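Local coordinates for probable fatty acyl-CoA transferase Rv3272 (Mycobacterium tuberculosis, PDB 5YX6), which probably takes part in fatty acid metabolism as a family III CoA transferase, binding fatty acyl-CoAs of varying chain length, palmitoyl-CoA most tightly, at residues Arg50-Val55 against Ala63-Pro68; Asn69-Lys74 against Ala374-Pro379. One frame throughout, in Å; residues are numbered along the deposited sequence.

Interaction 1 of 2, residues Arg50-Val55 against Ala63-Pro68; sequences RQITSV and ATYFLP
Arg50 lies across one face of the Phe66 ring. Its CG stands 3.6 Å from the ring centroid of Phe66 and 6° off the ring normal, which defines a CH-pi contact over the middle of the face. From CG to NE the chain is extended and carries the guanidinium outward to the far end of the ring, where Arg50 CZ comes within 3.3 Å of Phe66 CZ. There the two planes are inclined by 38°, so the overlap is a tilted one and not a flat stack. Phe66 holds CG anti to its backbone N (chi1 -179°), which sets the ring with one face against Arg50 CG. The guanidinium is anchored elsewhere: NH2 forms a salt bridge with Glu42 OE1 and also binds Pro381 O. At the backbone, Arg50 O rests 3.7 Å from Ala63 CB.

Ile52 supplies two contacts of different kinds. Its CG2 branch meets the edge of the Tyr65 ring, 3.7 Å from Tyr65 CD2. A water bridges the backbones, accepting from Tyr65 N at 2.9 Å and donating to Ile52 O; the 2.5 Å from this water to Ile52 O is shorter than usual, so its exact length is doubtful.

The topology is that of a beta hairpin's base: strands 54-56 and 59-62 pair antiparallel, and the chain entering the hairpin runs beside the chain leaving it, which turns at once into a helical bend with Leu67 N bonded to Ala63 O. Tyr65 in this bend has its side chain about 7 Å from that of Asp175, the inferred nucleophile.

Thr53 lays its CG2 methyl near the backbone of Ala63. Ser54, whose backbone pairs with Leu62 in the hairpin, directs CB toward the bend, leaving Ser54 OG 3.9 Å from Thr64 CG2; Met219 and Met220 of the second subunit pack against Thr64 and Ser54 respectively.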
loop_
_atom_site.group_PDB
_atom_site.type_symbol
_atom_site.label_atom_id
_atom_site.label_comp_id
_atom_site.label_asym_id
_atom_site.label_seq_id
_atom_site.Cartn_x
_atom_site.Cartn_y
_atom_site.Cartn_z
ATOM N N ARG A 50 -13.224 13.994 -13.997
ATOM C CA ARG A 50 -14.040 15.081 -13.459
ATOM C C ARG A 50 -15.527 14.792 -13.653
ATOM O O ARG A 50 -16.361 15.244 -12.870
ATOM C CB ARG A 50 -13.690 16.415 -14.132
ATOM C CG ARG A 50 -12.387 17.071 -13.678
ATOM C CD ARG A 50 -12.140 18.346 -14.479
ATOM N NE ARG A 50 -10.853 18.974 -14.185
ATOM C CZ ARG A 50 -10.666 19.904 -13.254
ATOM N NH1 ARG A 50 -11.688 20.330 -12.524
ATOM N NH2 ARG A 50 -9.456 20.415 -13.061
ATOM N N GLN A 51 -15.851 14.041 -14.701
ATOM C CA GLN A 51 -17.241 13.844 -15.084
ATOM C C GLN A 51 -17.858 12.613 -14.419
ATOM O O GLN A 51 -19.075 12.542 -14.254
ATOM C CB GLN A 51 -17.356 13.714 -16.609
ATOM C CG GLN A 51 -16.900 14.942 -17.412
ATOM C CD GLN A 51 -17.560 16.242 -16.973
ATOM O OE1 GLN A 51 -17.107 16.898 -16.034
ATOM N NE2 GLN A 51 -18.633 16.623 -17.659
ATOM N N ILE A 52 -17.019 11.652 -14.037
ATOM C CA ILE A 52 -17.490 10.449 -13.350
ATOM C C ILE A 52 -18.003 10.785 -11.951
ATOM O O ILE A 52 -17.222 10.911 -11.006
ATOM C CB ILE A 52 -16.375 9.390 -13.236
ATOM C CG1 ILE A 52 -15.771 9.107 -14.610
ATOM C CG2 ILE A 52 -16.914 8.114 -12.627
ATOM C CD1 ILE A 52 -16.806 8.779 -15.658
ATOM N N THR A 53 -19.313 10.950 -11.824
ATOM C CA THR A 53 -19.894 11.424 -10.573
ATOM C C THR A 53 -20.728 10.368 -9.825
ATOM O O THR A 53 -21.154 9.370 -10.410
ATOM C CB THR A 53 -20.754 12.671 -10.834
ATOM O OG1 THR A 53 -21.671 12.407 -11.904
ATOM C CG2 THR A 53 -19.868 13.852 -11.226
ATOM N N SER A 54 -20.947 10.598 -8.530
ATOM C CA SER A 54 -21.878 9.797 -7.733
ATOM C C SER A 54 -23.000 10.677 -7.166
ATOM O O SER A 54 -22.769 11.826 -6.782
ATOM C CB SER A 54 -21.152 9.072 -6.594
ATOM O OG SER A 54 -20.713 7.777 -6.983
ATOM N N VAL A 55 -24.211 10.124 -7.113
ATOM C CA VAL A 55 -25.401 10.875 -6.701
ATOM C C VAL A 55 -25.452 11.228 -5.208
ATOM O O VAL A 55 -25.332 10.357 -4.347
ATOM C CB VAL A 55 -26.692 10.097 -7.049
ATOM C CG1 VAL A 55 -27.892 10.706 -6.339
ATOM C CG2 VAL A 55 -26.911 10.077 -8.558
ATOM N N ALA A 63 -17.857 14.165 -7.741
ATOM C CA ALA A 63 -16.778 13.591 -8.546
ATOM C C ALA A 63 -15.883 12.759 -7.641
ATOM O O ALA A 63 -14.796 13.180 -7.260
ATOM C CB ALA A 63 -15.986 14.678 -9.256
ATOM N N THR A 64 -16.368 11.582 -7.277
ATOM C CA THR A 64 -15.752 10.766 -6.241
ATOM C C THR A 64 -14.317 10.323 -6.542
ATOM O O THR A 64 -13.546 10.060 -5.626
ATOM C CB THR A 64 -16.623 9.517 -5.992
ATOM O OG1 THR A 64 -15.888 8.550 -5.236
ATOM C CG2 THR A 64 -17.033 8.893 -7.312
ATOM N N TYR A 65 -13.934 10.271 -7.808
ATOM C CA TYR A 65 -12.562 9.894 -8.126
ATOM C C TYR A 65 -11.652 11.119 -8.266
ATOM O O TYR A 65 -10.495 11.089 -7.839
ATOM C CB TYR A 65 -12.525 9.038 -9.398
ATOM C CG TYR A 65 -13.287 7.741 -9.229
ATOM C CD1 TYR A 65 -12.743 6.672 -8.522
ATOM C CD2 TYR A 65 -14.564 7.591 -9.766
ATOM C CE1 TYR A 65 -13.452 5.487 -8.354
ATOM C CE2 TYR A 65 -15.280 6.414 -9.608
ATOM C CZ TYR A 65 -14.722 5.364 -8.903
ATOM O OH TYR A 65 -15.443 4.192 -8.751
ATOM N N PHE A 66 -12.167 12.197 -8.852
ATOM C CA PHE A 66 -11.337 13.371 -9.091
ATOM C C PHE A 66 -11.068 14.225 -7.842
ATOM O O PHE A 66 -9.925 14.567 -7.547
ATOM C CB PHE A 66 -11.968 14.261 -10.166
ATOM C CG PHE A 66 -11.149 15.479 -10.485
ATOM C CD1 PHE A 66 -10.058 15.383 -11.336
ATOM C CD2 PHE A 66 -11.439 16.704 -9.903
ATOM C CE1 PHE A 66 -9.283 16.489 -11.628
ATOM C CE2 PHE A 66 -10.673 17.815 -10.183
ATOM C CZ PHE A 66 -9.586 17.710 -11.052
ATOM N N LEU A 67 -12.120 14.567 -7.115
ATOM C CA LEU A 67 -12.011 15.553 -6.042
ATOM C C LEU A 67 -11.018 15.228 -4.905
ATOM O O LEU A 67 -10.256 16.106 -4.487
ATOM C CB LEU A 67 -13.395 15.813 -5.439
ATOM C CG LEU A 67 -13.412 16.903 -4.365
ATOM C CD1 LEU A 67 -14.246 18.080 -4.854
ATOM C CD2 LEU A 67 -13.938 16.385 -3.051
ATOM N N PRO A 68 -11.017 13.983 -4.390
ATOM C CA PRO A 68 -10.152 13.766 -3.221
ATOM C C PRO A 68 -8.643 13.860 -3.487
ATOM O O PRO A 68 -7.902 14.149 -2.553
ATOM C CB PRO A 68 -10.508 12.342 -2.777
ATOM C CG PRO A 68 -11.810 12.039 -3.406
ATOM C CD PRO A 68 -11.821 12.786 -4.699
HETATM O O HOH W 1 -14.909 11.479 -10.256
#

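Interaction 2 of 2, residues Asn69-Lys74 against Ala374-Pro379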
loop_
_atom_site.group_PDB
_atom_site.type_symbol
_atom_site.label_atom_id
_atom_site.label_comp_id
_atom_site.label_asym_id
_atom_site.label_seq_id
_atom_site.Cartn_x
_atom_site.Cartn_y
_atom_site.Cartn_z
ATOM N N ASN A 69 -8.193 13.635 -4.718
ATOM C CA ASN A 69 -6.758 13.583 -4.976
ATOM C C ASN A 69 -6.195 14.752 -5.804
ATOM O O ASN A 69 -5.080 14.661 -6.322
ATOM C CB ASN A 69 -6.392 12.267 -5.669
ATOM C CG ASN A 69 -6.630 11.049 -4.791
ATOM O OD1 ASN A 69 -6.475 11.097 -3.571
ATOM N ND2 ASN A 69 -6.971 9.938 -5.419
ATOM N N ASN A 70 -6.949 15.841 -5.934
ATOM C CA ASN A 70 -6.472 16.991 -6.704
ATOM C C ASN A 70 -6.714 18.322 -6.012
ATOM O O ASN A 70 -6.752 19.365 -6.651
ATOM C CB ASN A 70 -7.124 16.995 -8.086
ATOM C CG ASN A 70 -6.768 15.773 -8.877
ATOM O OD1 ASN A 70 -5.680 15.674 -9.430
ATOM N ND2 ASN A 70 -7.655 14.799 -8.873
ATOM N N ARG A 71 -6.882 18.285 -4.699
ATOM C CA ARG A 71 -7.065 19.500 -3.929
ATOM C C ARG A 71 -5.757 20.283 -3.847
ATOM O O ARG A 71 -4.690 19.702 -3.659
ATOM C CB ARG A 71 -7.603 19.153 -2.541
ATOM C CG ARG A 71 -8.969 18.484 -2.588
ATOM C CD ARG A 71 -9.351 17.816 -1.287
ATOM N NE ARG A 71 -8.430 16.733 -0.948
ATOM C CZ ARG A 71 -7.503 16.800 0.001
ATOM N NH1 ARG A 71 -6.710 15.763 0.229
ATOM N NH2 ARG A 71 -7.366 17.906 0.718
ATOM N N GLY A 72 -5.836 21.595 -4.045
ATOM C CA GLY A 72 -4.675 22.452 -3.890
ATOM C C GLY A 72 -3.751 22.370 -5.087
ATOM O O GLY A 72 -2.663 22.940 -5.083
ATOM N N LYS A 73 -4.166 21.638 -6.111
ATOM C CA LYS A 73 -3.384 21.593 -7.333
ATOM C C LYS A 73 -3.750 22.754 -8.245
ATOM O O LYS A 73 -4.770 23.416 -8.047
ATOM C CB LYS A 73 -3.575 20.267 -8.054
ATOM C CG LYS A 73 -2.944 19.098 -7.328
ATOM C CD LYS A 73 -3.091 17.815 -8.125
ATOM C CE LYS A 73 -2.638 16.591 -7.333
ATOM N NZ LYS A 73 -2.773 15.362 -8.173
ATOM N N LYS A 74 -2.885 23.022 -9.215
ATOM C CA LYS A 74 -3.191 23.955 -10.283
ATOM C C LYS A 74 -3.434 23.202 -11.577
ATOM O O LYS A 74 -3.086 22.027 -11.690
ATOM C CB LYS A 74 -2.071 24.987 -10.413
ATOM C CG LYS A 74 -1.849 25.659 -9.082
ATOM C CD LYS A 74 -0.955 26.864 -9.133
ATOM C CE LYS A 74 -0.904 27.506 -7.750
ATOM N NZ LYS A 74 0.036 28.662 -7.679
ATOM N N ALA A 374 0.161 18.036 7.332
ATOM C CA ALA A 374 0.221 17.500 5.972
ATOM C C ALA A 374 -1.152 17.445 5.323
ATOM O O ALA A 374 -1.575 16.402 4.838
ATOM C CB ALA A 374 0.850 16.113 5.973
ATOM N N VAL A 375 -1.838 18.583 5.308
ATOM C CA VAL A 375 -3.141 18.702 4.665
ATOM C C VAL A 375 -3.226 20.027 3.929
ATOM O O VAL A 375 -2.462 20.954 4.210
ATOM C CB VAL A 375 -4.307 18.626 5.664
ATOM C CG1 VAL A 375 -4.192 17.380 6.537
ATOM C CG2 VAL A 375 -4.345 19.880 6.513
ATOM N N VAL A 376 -4.160 20.111 2.987
ATOM C CA VAL A 376 -4.468 21.379 2.341
ATOM C C VAL A 376 -5.985 21.562 2.359
ATOM O O VAL A 376 -6.737 20.587 2.281
ATOM C CB VAL A 376 -3.899 21.451 0.888
ATOM C CG1 VAL A 376 -4.728 20.629 -0.089
ATOM C CG2 VAL A 376 -3.808 22.894 0.426
ATOM N N THR A 377 -6.431 22.803 2.531
ATOM C CA THR A 377 -7.863 23.091 2.604
ATOM C C THR A 377 -8.449 23.485 1.245
ATOM O O THR A 377 -9.648 23.320 1.026
ATOM C CB THR A 377 -8.167 24.228 3.607
ATOM O OG1 THR A 377 -7.246 25.313 3.402
ATOM C CG2 THR A 377 -8.037 23.733 5.037
ATOM N N ASP A 378 -7.599 23.993 0.349
ATOM C CA ASP A 378 -8.009 24.418 -0.990
ATOM C C ASP A 378 -8.784 23.347 -1.742
ATOM O O ASP A 378 -8.510 22.156 -1.604
ATOM C CB ASP A 378 -6.800 24.826 -1.847
ATOM C CG ASP A 378 -5.912 25.855 -1.175
ATOM O OD1 ASP A 378 -6.358 26.512 -0.209
ATOM O OD2 ASP A 378 -4.754 26.006 -1.622
ATOM N N PRO A 379 -9.764 23.778 -2.545
ATOM C CA PRO A 379 -10.506 22.894 -3.435
ATOM C C PRO A 379 -9.655 22.513 -4.641
ATOM O O PRO A 379 -8.594 23.101 -4.865
ATOM C CB PRO A 379 -11.691 23.758 -3.859
ATOM C CG PRO A 379 -11.126 25.135 -3.869
ATOM C CD PRO A 379 -10.178 25.184 -2.706
HETATM O O HOH W 2 -5.042 17.399 1.879
#
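Arg71 and Val376 run side by side with opposite headings, Arg71 NH2 passing 3.9 Å from Val376 CG1, beside a type II beta turn that runs from Asn70 to Lys73 and leads into 74-77, an outermost strand of the parallel Rossmann sheet. Gly72 occupies the third position of the turn, and its positive phi of 78° is a conformation that favours glycine. The Arg71 chain bends at its third torsion, and NE binds Pro68 O in its own loop. The guanidinium presents its edge to the other segment, with two oxygens close to its plane. One is water 2, which accepts from Arg71 NH2 at 2.6 Å and from Val376 N at 3.1 Å. The other, Val376 O, lies 3.2 Å from Arg71 NH2, but the angle is too poor for a hydrogen bond. Val376 also packs on Gln29 and Val32 of helix 23-33. Nearer the backbone, Arg71 CB lies 3.3 Å from Asp378 O. The direct bond between the segments is Gly72 N to Pro379 O, 3.2 Å long and nearly straight at 175°, although the nitrogen sits above the Pro379 carbonyl plane, 60° out of it.

In the fold
The two contacts adjoin in sequence, since 63-68 runs straight into 69-74, and their centres are 15 Å apart. Interaction 1 is local, closing the base of a hairpin over a seven-residue gap; it is partly buried and touches the second subunit. Interaction 2 is a surface contact that ties a turn of the same loop to a segment 300 residues later, with no other chain of the assembly touching it. Each has an arginine and a bridging water. Yet Arg50 uses the face of its guanidinium against an aromatic ring, whereas Arg71 uses an edge toward backbone and water. A direct hydrogen bond between the segments occurs only in interaction 2.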